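PDB 4RYE: D-alanyl-D-alanine carboxypeptidase DacB2 from Mycobacterium tuberculosis H37Rv, which is a serine-type D,D-carboxypeptidase active in vitro on synthetic pentapeptides, and probably trims the D-Ala-D-Ala ends of peptidoglycan stem peptides. Local coordinates for residues A26-G31 with I161-M166; T218-A223 with V231-Y236. All blocks are in the same frame, centred on the assembly; numbering follows the deposited sequence.

Contact 1. Residues A26-G31 with I161-M166; sequences ADLDSG and IFRAAM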
loop_
_atom_site.group_PDB
_atom_site.type_symbol
_atom_site.label_atom_id
_atom_site.label_comp_id
_atom_site.label_asym_id
_atom_site.label_seq_id
_atom_site.Cartn_x
_atom_site.Cartn_y
_atom_site.Cartn_z
ATOM N N ALA A 26 3.030 -13.374 -5.309
ATOM C CA ALA A 26 2.946 -13.384 -6.763
ATOM C C ALA A 26 4.234 -12.832 -7.359
ATOM O O ALA A 26 5.039 -12.200 -6.655
ATOM C CB ALA A 26 1.715 -12.596 -7.251
ATOM N N ASP A 27 4.434 -13.091 -8.648
ATOM C CA ASP A 27 5.610 -12.615 -9.362
ATOM C C ASP A 27 5.218 -11.285 -9.997
ATOM O O ASP A 27 4.250 -11.209 -10.754
ATOM C CB ASP A 27 6.014 -13.640 -10.425
ATOM C CG ASP A 27 7.279 -13.249 -11.198
ATOM O OD1 ASP A 27 7.362 -12.120 -11.728
ATOM O OD2 ASP A 27 8.188 -14.100 -11.301
ATOM N N LEU A 28 5.968 -10.241 -9.669
ATOM C CA LEU A 28 5.685 -8.876 -10.107
ATOM C C LEU A 28 5.693 -8.734 -11.635
ATOM O O LEU A 28 4.951 -7.925 -12.203
ATOM C CB LEU A 28 6.728 -7.939 -9.482
ATOM C CG LEU A 28 6.533 -6.427 -9.530
ATOM C CD1 LEU A 28 5.297 -5.998 -8.735
ATOM C CD2 LEU A 28 7.781 -5.745 -9.008
ATOM N N ASP A 29 6.527 -9.528 -12.299
ATOM C CA ASP A 29 6.718 -9.392 -13.739
ATOM C C ASP A 29 5.817 -10.308 -14.578
ATOM O O ASP A 29 5.203 -9.864 -15.544
ATOM C CB ASP A 29 8.200 -9.587 -14.096
ATOM C CG ASP A 29 9.082 -8.513 -13.480
ATOM O OD1 ASP A 29 8.952 -7.342 -13.889
ATOM O OD2 ASP A 29 9.892 -8.831 -12.579
ATOM N N SER A 30 5.733 -11.582 -14.207
ATOM C CA SER A 30 4.972 -12.551 -14.992
ATOM C C SER A 30 3.499 -12.637 -14.578
ATOM O O SER A 30 2.658 -13.066 -15.365
ATOM C CB SER A 30 5.605 -13.930 -14.878
ATOM O OG SER A 30 5.343 -14.481 -13.599
ATOM N N GLY A 31 3.189 -12.223 -13.351
ATOM C CA GLY A 31 1.836 -12.325 -12.824
ATOM C C GLY A 31 1.453 -13.714 -12.322
ATOM O O GLY A 31 0.300 -13.931 -11.922
ATOM N N ILE A 161 -3.017 -4.025 -7.700
ATOM C CA ILE A 161 -2.904 -2.568 -7.617
ATOM C C ILE A 161 -1.448 -2.154 -7.404
ATOM O O ILE A 161 -0.957 -1.218 -8.045
ATOM C CB ILE A 161 -3.814 -2.015 -6.487
ATOM C CG1 ILE A 161 -5.278 -2.062 -6.940
ATOM C CG2 ILE A 161 -3.424 -0.588 -6.104
ATOM C CD1 ILE A 161 -6.303 -2.092 -5.801
ATOM N N PHE A 162 -0.743 -2.862 -6.526
ATOM C CA PHE A 162 0.654 -2.533 -6.267
ATOM C C PHE A 162 1.558 -2.749 -7.482
ATOM O O PHE A 162 2.545 -2.036 -7.685
ATOM C CB PHE A 162 1.191 -3.347 -5.097
ATOM C CG PHE A 162 2.362 -2.701 -4.420
ATOM C CD1 PHE A 162 2.167 -1.662 -3.528
ATOM C CD2 PHE A 162 3.656 -3.125 -4.677
ATOM C CE1 PHE A 162 3.247 -1.054 -2.894
ATOM C CE2 PHE A 162 4.746 -2.521 -4.051
ATOM C CZ PHE A 162 4.537 -1.482 -3.158
ATOM N N ARG A 163 1.239 -3.766 -8.257
ATOM C CA ARG A 163 1.983 -4.078 -9.470
ATOM C C ARG A 163 1.868 -2.928 -10.469
ATOM O O ARG A 163 2.849 -2.548 -11.122
ATOM C CB ARG A 163 1.425 -5.372 -10.065
ATOM C CG ARG A 163 2.167 -5.899 -11.251
ATOM C CD ARG A 163 1.691 -7.313 -11.555
ATOM N NE ARG A 163 2.378 -7.857 -12.714
ATOM C CZ ARG A 163 1.790 -8.582 -13.653
ATOM N NH1 ARG A 163 0.487 -8.850 -13.571
ATOM N NH2 ARG A 163 2.503 -9.023 -14.677
ATOM N N ALA A 164 0.672 -2.361 -10.575
ATOM C CA ALA A 164 0.458 -1.211 -11.452
ATOM C C ALA A 164 1.238 -0.005 -10.941
ATOM O O ALA A 164 1.815 0.756 -11.727
ATOM C CB ALA A 164 -1.040 -0.881 -11.561
ATOM N N ALA A 165 1.247 0.182 -9.623
ATOM C CA ALA A 165 1.950 1.309 -9.032
ATOM C C ALA A 165 3.461 1.189 -9.223
ATOM O O ALA A 165 4.127 2.175 -9.516
ATOM C CB ALA A 165 1.598 1.458 -7.547
HETATM N N MSE A 166 3.999 -0.015 -9.065
HETATM C CA MSE A 166 5.437 -0.240 -9.214
HETATM C C MSE A 166 5.932 0.011 -10.630
HETATM O O MSE A 166 7.124 0.255 -10.850
HETATM C CB MSE A 166 5.808 -1.661 -8.784
HETATM C CG MSE A 166 5.798 -1.867 -7.266
HETATM SE SE MSE A 166 7.069 -0.699 -6.313
HETATM C CE MSE A 166 8.682 -1.134 -7.317
HETATM O O HOH W 1 0.614 -10.989 -16.867
#
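With CG of Arg163 anti to its own nitrogen (chi1 -175°) and the chain extended from CG to NE, the arginine of helix 155-166 spans the gap to the turn after strand 22-27, where Leu28, its CG likewise anti, sends CD1 back along the arginine stem. The two side chains run alongside one another, heading opposite ways, and Leu28 CD1 rests 4.0 Å from Arg163 CG. The turn is an Asx turn at the tight link between strands 22-27 and 32-37 of the central antiparallel sheet: Asp27 OD1 accepts from the backbone N of Asp29 at 2.8 Å, nearly along its C-O axis, and from that of Ser30 at 3.0 Å, from above the carboxylate plane. Arg228 forms a salt bridge with Asp27 OD2, and Arg229 with the Asp29 carboxylate. Bent in this way, the turn offers successive carbonyls to the guanidinium. Arg163 NE donates to Leu28 O at 2.6 Å, a short bond with an N-H...O angle of 147°, and NH2 donates to Asp29 O at 3.0 Å with a more bent angle of 133°. Both nitrogens approach from above the carbonyl planes, off the lone pairs. Both acceptors are main-chain oxygens; the nearest carboxylate oxygen of the two segments, Asp27 OD1, stays 6.5 Å from Arg163 NH2. Met166, a selenomethionine one helical turn along, adds a looser apolar touch through CB to Leu28 CD1, and also packs on helix 169-176. Gly31 lies over one face of the guanidinium, its CA 3.6 Å above the plane and displaced to one side of its centre.

Contact 2. Residues T218-A223 with V231-Y236; sequences TFVGAA and VIAMMY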
loop_
_atom_site.group_PDB
_atom_site.type_symbol
_atom_site.label_atom_id
_atom_site.label_comp_id
_atom_site.label_asym_id
_atom_site.label_seq_id
_atom_site.Cartn_x
_atom_site.Cartn_y
_atom_site.Cartn_z
ATOM N N THR A 218 -2.834 -4.630 7.775
ATOM C CA THR A 218 -2.700 -4.943 6.355
ATOM C C THR A 218 -1.311 -4.548 5.843
ATOM O O THR A 218 -0.634 -3.700 6.425
ATOM C CB THR A 218 -3.779 -4.244 5.503
ATOM O OG1 THR A 218 -3.674 -2.825 5.677
ATOM C CG2 THR A 218 -5.185 -4.699 5.907
ATOM N N PHE A 219 -0.901 -5.148 4.737
ATOM C CA PHE A 219 0.371 -4.812 4.134
ATOM C C PHE A 219 0.381 -5.287 2.700
ATOM O O PHE A 219 -0.176 -6.343 2.377
ATOM C CB PHE A 219 1.536 -5.457 4.900
ATOM C CG PHE A 219 2.880 -5.238 4.250
ATOM C CD1 PHE A 219 3.559 -4.041 4.425
ATOM C CD2 PHE A 219 3.461 -6.225 3.468
ATOM C CE1 PHE A 219 4.796 -3.827 3.829
ATOM C CE2 PHE A 219 4.694 -6.022 2.862
ATOM C CZ PHE A 219 5.363 -4.820 3.044
ATOM N N VAL A 220 1.007 -4.491 1.846
ATOM C CA VAL A 220 1.292 -4.890 0.478
ATOM C C VAL A 220 2.700 -4.394 0.175
ATOM O O VAL A 220 3.097 -3.329 0.628
ATOM C CB VAL A 220 0.257 -4.318 -0.530
ATOM C CG1 VAL A 220 0.267 -2.774 -0.537
ATOM C CG2 VAL A 220 0.520 -4.865 -1.920
ATOM N N GLY A 221 3.476 -5.174 -0.560
ATOM C CA GLY A 221 4.824 -4.728 -0.871
ATOM C C GLY A 221 5.566 -5.642 -1.819
ATOM O O GLY A 221 5.050 -6.685 -2.225
ATOM N N ALA A 222 6.792 -5.261 -2.162
ATOM C CA ALA A 222 7.533 -6.016 -3.166
ATOM C C ALA A 222 9.019 -6.098 -2.844
ATOM O O ALA A 222 9.549 -5.262 -2.120
ATOM C CB ALA A 222 7.322 -5.409 -4.537
ATOM N N ALA A 223 9.675 -7.118 -3.394
ATOM C CA ALA A 223 11.109 -7.316 -3.221
ATOM C C ALA A 223 11.684 -7.952 -4.478
ATOM O O ALA A 223 10.951 -8.546 -5.264
ATOM C CB ALA A 223 11.384 -8.201 -2.011
ATOM N N VAL A 231 5.750 -9.847 -5.314
ATOM C CA VAL A 231 4.867 -8.911 -4.659
ATOM C C VAL A 231 3.965 -9.716 -3.728
ATOM O O VAL A 231 3.495 -10.802 -4.084
ATOM C CB VAL A 231 4.075 -8.074 -5.689
ATOM C CG1 VAL A 231 3.284 -8.969 -6.634
ATOM C CG2 VAL A 231 3.156 -7.075 -4.996
ATOM N N ILE A 232 3.763 -9.215 -2.516
ATOM C CA ILE A 232 2.916 -9.931 -1.570
ATOM C C ILE A 232 1.912 -8.976 -0.979
ATOM O O ILE A 232 2.104 -7.759 -1.010
ATOM C CB ILE A 232 3.721 -10.556 -0.412
ATOM C CG1 ILE A 232 4.337 -9.460 0.459
ATOM C CG2 ILE A 232 4.778 -11.518 -0.938
ATOM C CD1 ILE A 232 5.013 -9.981 1.735
ATOM N N ALA A 233 0.829 -9.538 -0.456
ATOM C CA ALA A 233 -0.119 -8.768 0.339
ATOM C C ALA A 233 -0.585 -9.637 1.487
ATOM O O ALA A 233 -0.627 -10.862 1.373
ATOM C CB ALA A 233 -1.296 -8.294 -0.507
HETATM N N MSE A 234 -0.903 -9.002 2.605
HETATM C CA MSE A 234 -1.322 -9.700 3.803
HETATM C C MSE A 234 -2.445 -8.876 4.413
HETATM O O MSE A 234 -2.330 -7.658 4.509
HETATM C CB MSE A 234 -0.144 -9.798 4.773
HETATM C CG MSE A 234 0.979 -10.685 4.273
HETATM SE SE MSE A 234 2.709 -10.257 5.094
HETATM C CE MSE A 234 2.178 -10.278 6.967
HETATM N N MSE A 235 -3.543 -9.520 4.793
HETATM C CA MSE A 235 -4.674 -8.779 5.338
HETATM C C MSE A 235 -5.211 -9.385 6.622
HETATM O O MSE A 235 -4.991 -10.569 6.914
HETATM C CB MSE A 235 -5.828 -8.705 4.328
HETATM C CG MSE A 235 -5.464 -8.265 2.926
HETATM SE SE MSE A 235 -7.114 -7.895 1.916
HETATM C CE MSE A 235 -7.520 -6.114 2.632
ATOM N N TYR A 236 -5.930 -8.555 7.373
ATOM C CA TYR A 236 -6.748 -9.006 8.491
ATOM C C TYR A 236 -5.976 -9.803 9.541
ATOM O O TYR A 236 -6.398 -10.890 9.945
ATOM C CB TYR A 236 -7.933 -9.823 7.971
ATOM C CG TYR A 236 -9.101 -9.815 8.911
ATOM C CD1 TYR A 236 -9.740 -8.627 9.229
ATOM C CD2 TYR A 236 -9.565 -10.986 9.482
ATOM C CE1 TYR A 236 -10.819 -8.606 10.095
ATOM C CE2 TYR A 236 -10.641 -10.980 10.347
ATOM C CZ TYR A 236 -11.264 -9.786 10.652
ATOM O OH TYR A 236 -12.337 -9.766 11.516
#
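Residues 218-223 and 231-235 run antiparallel at 178°, 4.6 Å apart between axes, as the two arms of a beta hairpin, with hydrogen-bonded pairs Phe219-Met234 and Gly221-Ile232 alternating with non-hydrogen-bonded pairs Val220-Ala233 and Ala222-Val231. Each hydrogen-bonded pair exchanges two N-H...O bonds, such as Met234 N to Phe219 O at 2.8 Å and Ile232 N to Gly221 O at 2.9 Å, and CA-H...O contacts add to them. On the face carrying Phe219, Ile232 and selenomethionine Met234, the phenyl ring, its CG anti to the backbone N (chi1 175°), leans over side-chain-less Gly221. There Ile232 CD1 reaches the ring edge, 4.1 Å from Phe219 CE2, and the Met234 selenium lies 4.4 Å from Phe219 CD2. The other face is made of small and branched groups: Val220 CG2 sits 4.1 Å from Ala233 CB, while Ala222 and Val231 meet more loosely, CB to CB. Near the strand end Thr218 CG2 lies against Met235 CA, and its hydroxyl is hydrogen-bonded to Pro45 O. The Thr218 side chain is about 6 Å from that of Ser47, the inferred acylated serine, which places this end of the hairpin beside the active site. Strand 204-212, whose Lys208 begins a sequence consistent with the family KTG motif, pairs with the outer side of 218-225 through backbone bonds of Val220 with Lys208 and Thr218 with Gly210, and strand 22-27 with that of 228-237. Helix 246-259 covers the Ile232 and Met234 face through Phe254 and Tyr246, and helix 155-166 packs against Val220, Val231 and Ala233 through Phe162, Val159 and Leu158.

In the fold
Contact 1 is partly buried and lies away from the annotated sites, whereas contact 2 is buried within the central sheet and reaches the active-site side at Thr218. Their chemistry follows: 26-31 with 161-166 relies on one long charged side chain bonded to turn carbonyls, while 218-223 with 231-236 combines regular backbone pairing with apolar packing. Both involve the same sheet, in which strands 22-27 and 228-237 are neighbours, and Ala26 O makes a probable hydrogen bond to Val231 N. Helix 155-166 also joins them. Phe162, between the two, packs its CB against Val220 CG2 and its ring against Gly221, while Leu28 CD1 touches Val231.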